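Local coordinates for probable leucine/isoleucine/valine-binding protein (Rhodopirellula baltica, PDB 4KV7) that probably binds branched-chain amino acids or related small ligands as a periplasmic solute-binding protein of the leucine-binding family, at residues A[142-156]-A[172-184]. The protein carries 1 engineered substitution. Numbering follows the deposited sequence.
Sequences TAAMVDALVAKGIKP and GFFGGLAAIRRHQ
Asp147 OD1 gathers three donors at the partly exposed side of this helix pair. His183 NE2 donates to it over 2.8 Å at 161°, the bond lying nearly in the imidazole plane and reaching the carboxylate on its anti side. Arg182 NH1 forms a longer salt bridge to the same oxygen, 3.2 Å, arriving from the same face as the histidine but much farther out of the carboxylate plane. A water completes the set: it donates to Asp147 OD1 and to Ala179 O and accepts from Arg182 NE, which the bend at chi3 (61°) turns toward helix 138-151. Val150 CG1 lies over one face of the His183 ring in a CH-pi contact, 4.1 Å from its centroid. Inward from this polar edge Val146 is a knob in the hole formed by Gly176, Ala179, Ile180 and His183, with its CB 3.7 Å from Ala179 CB. Helices 138-151 and 167-183, with strand 159-164 between them in sequence, pack side by side on one face of the parallel part of the sheet, in the Rossmann-like alternation of the type I periplasmic-binding-protein fold; their segments cross at -39°, axes 8.5 Å apart. Side-chain-less Gly175 admits Thr142 OG1, hydrogen-bonded chiefly to Tyr138 O, with Ala139 O a second acceptor. Beyond the Schellman motif, Gly153 at positive phi, Pro156 CB meets Ile180 CG2; extended Gln184 crosses the proline at about a right angle, OE1 3.4 Å from Pro156 CG. Ile180 also touches Phe161.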
loop_
_atom_site.group_PDB
_atom_site.type_symbol
_atom_site.label_atom_id
_atom_site.label_comp_id
_atom_site.label_asym_id
_atom_site.label_seq_id
_atom_site.Cartn_x
_atom_site.Cartn_y
_atom_site.Cartn_z
ATOM N N THR A 142 -10.645 -6.804 -0.822
ATOM C CA THR A 142 -11.354 -7.761 -1.676
ATOM C C THR A 142 -12.743 -8.091 -1.161
ATOM O O THR A 142 -13.657 -8.324 -1.951
ATOM C CB THR A 142 -10.541 -9.052 -1.935
ATOM O OG1 THR A 142 -10.193 -9.669 -0.692
ATOM C CG2 THR A 142 -9.285 -8.756 -2.761
ATOM N N ALA A 143 -12.920 -8.104 0.153
ATOM C CA ALA A 143 -14.249 -8.315 0.719
ATOM C C ALA A 143 -15.166 -7.173 0.300
ATOM O O ALA A 143 -16.320 -7.401 -0.076
ATOM C CB ALA A 143 -14.175 -8.419 2.241
ATOM N N ALA A 144 -14.672 -5.945 0.384
ATOM C CA ALA A 144 -15.483 -4.793 -0.002
ATOM C C ALA A 144 -15.893 -4.875 -1.474
ATOM O O ALA A 144 -17.052 -4.642 -1.813
ATOM C CB ALA A 144 -14.743 -3.505 0.281
HETATM N N MSE A 145 -14.944 -5.231 -2.337
HETATM C CA MSE A 145 -15.219 -5.375 -3.758
HETATM C C MSE A 145 -16.259 -6.450 -4.025
HETATM O O MSE A 145 -17.233 -6.225 -4.752
HETATM C CB MSE A 145 -13.940 -5.755 -4.507
HETATM C CG MSE A 145 -12.876 -4.699 -4.563
HETATM SE SE MSE A 145 -11.379 -5.510 -5.433
HETATM C CE MSE A 145 -10.255 -3.942 -5.752
ATOM N N VAL A 146 -16.033 -7.640 -3.470
ATOM C CA VAL A 146 -16.903 -8.769 -3.755
ATOM C C VAL A 146 -18.313 -8.501 -3.246
ATOM O O VAL A 146 -19.289 -8.742 -3.967
ATOM C CB VAL A 146 -16.327 -10.086 -3.198
ATOM C CG1 VAL A 146 -17.387 -11.195 -3.187
ATOM C CG2 VAL A 146 -15.089 -10.496 -3.990
ATOM N N ASP A 147 -18.439 -8.001 -2.019
ATOM C CA ASP A 147 -19.767 -7.722 -1.490
ATOM C C ASP A 147 -20.497 -6.709 -2.366
ATOM O O ASP A 147 -21.690 -6.851 -2.626
ATOM C CB ASP A 147 -19.695 -7.199 -0.051
ATOM C CG ASP A 147 -19.313 -8.271 0.960
ATOM O OD1 ASP A 147 -19.421 -9.471 0.646
ATOM O OD2 ASP A 147 -18.898 -7.897 2.082
ATOM N N ALA A 148 -19.777 -5.692 -2.830
ATOM C CA ALA A 148 -20.405 -4.663 -3.652
ATOM C C ALA A 148 -20.814 -5.189 -5.024
ATOM O O ALA A 148 -21.861 -4.817 -5.543
ATOM C CB ALA A 148 -19.495 -3.476 -3.794
ATOM N N LEU A 149 -19.985 -6.046 -5.612
ATOM C CA LEU A 149 -20.310 -6.649 -6.897
ATOM C C LEU A 149 -21.557 -7.517 -6.801
ATOM O O LEU A 149 -22.455 -7.432 -7.639
ATOM C CB LEU A 149 -19.123 -7.471 -7.411
ATOM C CG LEU A 149 -17.945 -6.641 -7.913
ATOM C CD1 LEU A 149 -16.688 -7.486 -7.978
ATOM C CD2 LEU A 149 -18.275 -6.058 -9.287
ATOM N N VAL A 150 -21.594 -8.364 -5.779
ATOM C CA VAL A 150 -22.721 -9.262 -5.592
ATOM C C VAL A 150 -23.996 -8.474 -5.309
ATOM O O VAL A 150 -25.062 -8.835 -5.791
ATOM C CB VAL A 150 -22.427 -10.284 -4.472
ATOM C CG1 VAL A 150 -23.666 -11.078 -4.106
ATOM C CG2 VAL A 150 -21.294 -11.214 -4.906
ATOM N N ALA A 151 -23.889 -7.379 -4.565
ATOM C CA ALA A 151 -25.058 -6.545 -4.293
ATOM C C ALA A 151 -25.644 -5.943 -5.579
ATOM O O ALA A 151 -26.831 -5.635 -5.639
ATOM C CB ALA A 151 -24.706 -5.450 -3.292
ATOM N N LYS A 152 -24.804 -5.781 -6.601
ATOM C CA LYS A 152 -25.240 -5.234 -7.882
ATOM C C LYS A 152 -25.690 -6.311 -8.864
ATOM O O LYS A 152 -26.060 -6.008 -9.999
ATOM C CB LYS A 152 -24.139 -4.379 -8.512
ATOM C CG LYS A 152 -23.946 -3.042 -7.829
ATOM C CD LYS A 152 -25.240 -2.247 -7.846
ATOM C CE LYS A 152 -25.164 -1.040 -6.935
ATOM N NZ LYS A 152 -26.477 -0.337 -6.852
ATOM N N GLY A 153 -25.672 -7.568 -8.433
ATOM C CA GLY A 153 -26.205 -8.644 -9.253
ATOM C C GLY A 153 -25.168 -9.412 -10.053
ATOM O O GLY A 153 -25.512 -10.292 -10.840
ATOM N N ILE A 154 -23.894 -9.095 -9.861
ATOM C CA ILE A 154 -22.840 -9.926 -10.422
ATOM C C ILE A 154 -22.832 -11.232 -9.637
ATOM O O ILE A 154 -22.836 -11.226 -8.403
ATOM C CB ILE A 154 -21.480 -9.238 -10.335
ATOM C CG1 ILE A 154 -21.518 -7.897 -11.068
ATOM C CG2 ILE A 154 -20.375 -10.140 -10.893
ATOM C CD1 ILE A 154 -21.789 -8.011 -12.551
ATOM N N LYS A 155 -22.876 -12.352 -10.344
ATOM C CA LYS A 155 -22.880 -13.647 -9.677
ATOM C C LYS A 155 -21.492 -13.978 -9.167
ATOM O O LYS A 155 -20.504 -13.600 -9.793
ATOM C CB LYS A 155 -23.353 -14.734 -10.632
ATOM C CG LYS A 155 -24.776 -14.535 -11.099
ATOM C CD LYS A 155 -25.252 -15.686 -11.966
ATOM C CE LYS A 155 -26.770 -15.693 -12.082
ATOM N NZ LYS A 155 -27.301 -14.377 -12.536
ATOM N N PRO A 156 -21.406 -14.681 -8.021
ATOM C CA PRO A 156 -20.090 -15.077 -7.513
ATOM C C PRO A 156 -19.214 -15.748 -8.576
ATOM O O PRO A 156 -18.018 -15.460 -8.638
ATOM C CB PRO A 156 -20.443 -16.055 -6.392
ATOM C CG PRO A 156 -21.748 -15.549 -5.867
ATOM C CD PRO A 156 -22.489 -15.025 -7.077
ATOM N N GLY A 172 -4.057 -11.742 -2.408
ATOM C CA GLY A 172 -5.253 -11.087 -2.907
ATOM C C GLY A 172 -6.287 -12.074 -3.425
ATOM O O GLY A 172 -7.494 -11.922 -3.177
ATOM N N PHE A 173 -5.821 -13.082 -4.153
ATOM C CA PHE A 173 -6.693 -14.143 -4.634
ATOM C C PHE A 173 -7.392 -14.854 -3.484
ATOM O O PHE A 173 -8.603 -15.075 -3.521
ATOM C CB PHE A 173 -5.898 -15.144 -5.469
ATOM C CG PHE A 173 -6.729 -16.287 -5.962
ATOM C CD1 PHE A 173 -7.686 -16.096 -6.958
ATOM C CD2 PHE A 173 -6.558 -17.559 -5.436
ATOM C CE1 PHE A 173 -8.456 -17.157 -7.406
ATOM C CE2 PHE A 173 -7.322 -18.621 -5.887
ATOM C CZ PHE A 173 -8.270 -18.418 -6.872
ATOM N N PHE A 174 -6.634 -15.224 -2.467
ATOM C CA PHE A 174 -7.219 -15.909 -1.327
ATOM C C PHE A 174 -8.220 -15.028 -0.583
ATOM O O PHE A 174 -9.234 -15.525 -0.086
ATOM C CB PHE A 174 -6.119 -16.445 -0.415
ATOM C CG PHE A 174 -5.327 -17.573 -1.030
ATOM C CD1 PHE A 174 -5.941 -18.488 -1.870
ATOM C CD2 PHE A 174 -3.966 -17.704 -0.788
ATOM C CE1 PHE A 174 -5.215 -19.528 -2.445
ATOM C CE2 PHE A 174 -3.232 -18.739 -1.357
ATOM C CZ PHE A 174 -3.859 -19.646 -2.188
ATOM N N GLY A 175 -7.964 -13.723 -0.528
ATOM C CA GLY A 175 -8.936 -12.792 0.029
ATOM C C GLY A 175 -10.223 -12.790 -0.780
ATOM O O GLY A 175 -11.323 -12.826 -0.224
ATOM N N GLY A 176 -10.098 -12.754 -2.098
ATOM C CA GLY A 176 -11.261 -12.807 -2.962
ATOM C C GLY A 176 -12.043 -14.100 -2.826
ATOM O O GLY A 176 -13.277 -14.092 -2.766
ATOM N N LEU A 177 -11.324 -15.215 -2.751
ATOM C CA LEU A 177 -11.922 -16.527 -2.561
ATOM C C LEU A 177 -12.742 -16.574 -1.275
ATOM O O LEU A 177 -13.882 -17.054 -1.270
ATOM C CB LEU A 177 -10.826 -17.591 -2.533
ATOM C CG LEU A 177 -11.265 -19.009 -2.185
ATOM C CD1 LEU A 177 -12.229 -19.587 -3.217
ATOM C CD2 LEU A 177 -10.041 -19.898 -2.028
ATOM N N ALA A 178 -12.161 -16.096 -0.176
ATOM C CA ALA A 178 -12.872 -16.079 1.099
ATOM C C ALA A 178 -14.133 -15.223 1.012
ATOM O O ALA A 178 -15.193 -15.598 1.526
ATOM C CB ALA A 178 -11.961 -15.570 2.201
ATOM N N ALA A 179 -14.036 -14.082 0.346
ATOM C CA ALA A 179 -15.183 -13.194 0.236
ATOM C C ALA A 179 -16.298 -13.821 -0.600
ATOM O O ALA A 179 -17.472 -13.718 -0.265
ATOM C CB ALA A 179 -14.772 -11.846 -0.326
ATOM N N ILE A 180 -15.922 -14.479 -1.690
ATOM C CA ILE A 180 -16.882 -15.174 -2.541
ATOM C C ILE A 180 -17.569 -16.307 -1.771
ATOM O O ILE A 180 -18.786 -16.493 -1.861
ATOM C CB ILE A 180 -16.180 -15.700 -3.817
ATOM C CG1 ILE A 180 -15.874 -14.536 -4.764
ATOM C CG2 ILE A 180 -17.035 -16.737 -4.531
ATOM C CD1 ILE A 180 -14.893 -14.872 -5.886
ATOM N N ARG A 181 -16.776 -17.046 -0.997
ATOM C CA ARG A 181 -17.282 -18.191 -0.246
ATOM C C ARG A 181 -18.322 -17.819 0.788
ATOM O O ARG A 181 -19.113 -18.649 1.195
ATOM C CB ARG A 181 -16.133 -18.947 0.417
ATOM C CG ARG A 181 -15.434 -19.864 -0.541
ATOM C CD ARG A 181 -14.330 -20.651 0.123
ATOM N NE ARG A 181 -14.018 -21.833 -0.669
ATOM C CZ ARG A 181 -12.838 -22.444 -0.694
ATOM N NH1 ARG A 181 -11.829 -21.994 0.033
ATOM N NH2 ARG A 181 -12.677 -23.520 -1.454
ATOM N N ARG A 182 -18.348 -16.566 1.210
ATOM C CA ARG A 182 -19.371 -16.141 2.140
ATOM C C ARG A 182 -20.736 -16.116 1.458
ATOM O O ARG A 182 -21.759 -16.271 2.107
ATOM C CB ARG A 182 -19.017 -14.760 2.676
ATOM C CG ARG A 182 -19.417 -14.531 4.111
ATOM C CD ARG A 182 -18.888 -13.172 4.597
ATOM N NE ARG A 182 -19.437 -12.082 3.798
ATOM C CZ ARG A 182 -20.697 -11.662 3.866
ATOM N NH1 ARG A 182 -21.107 -10.676 3.079
ATOM N NH2 ARG A 182 -21.554 -12.232 4.701
ATOM N N HIS A 183 -20.729 -15.916 0.139
ATOM C CA HIS A 183 -21.955 -15.857 -0.658
ATOM C C HIS A 183 -22.330 -17.173 -1.321
ATOM O O HIS A 183 -23.498 -17.424 -1.580
ATOM C CB HIS A 183 -21.821 -14.788 -1.747
ATOM C CG HIS A 183 -21.672 -13.409 -1.204
ATOM N ND1 HIS A 183 -22.730 -12.708 -0.670
ATOM C CD2 HIS A 183 -20.584 -12.612 -1.078
ATOM C CE1 HIS A 183 -22.302 -11.527 -0.256
ATOM N NE2 HIS A 183 -21.005 -11.447 -0.491
ATOM N N GLN A 184 -21.340 -18.000 -1.616
ATOM C CA GLN A 184 -21.599 -19.225 -2.364
ATOM C C GLN A 184 -20.452 -20.188 -2.164
ATOM O O GLN A 184 -19.301 -19.802 -2.307
ATOM C CB GLN A 184 -21.729 -18.907 -3.858
ATOM C CG GLN A 184 -22.044 -20.126 -4.719
ATOM C CD GLN A 184 -22.161 -19.789 -6.195
ATOM O OE1 GLN A 184 -22.668 -18.732 -6.564
ATOM N NE2 GLN A 184 -21.694 -20.693 -7.046
HETATM O O HOH W 1 -17.821 -11.544 1.483
#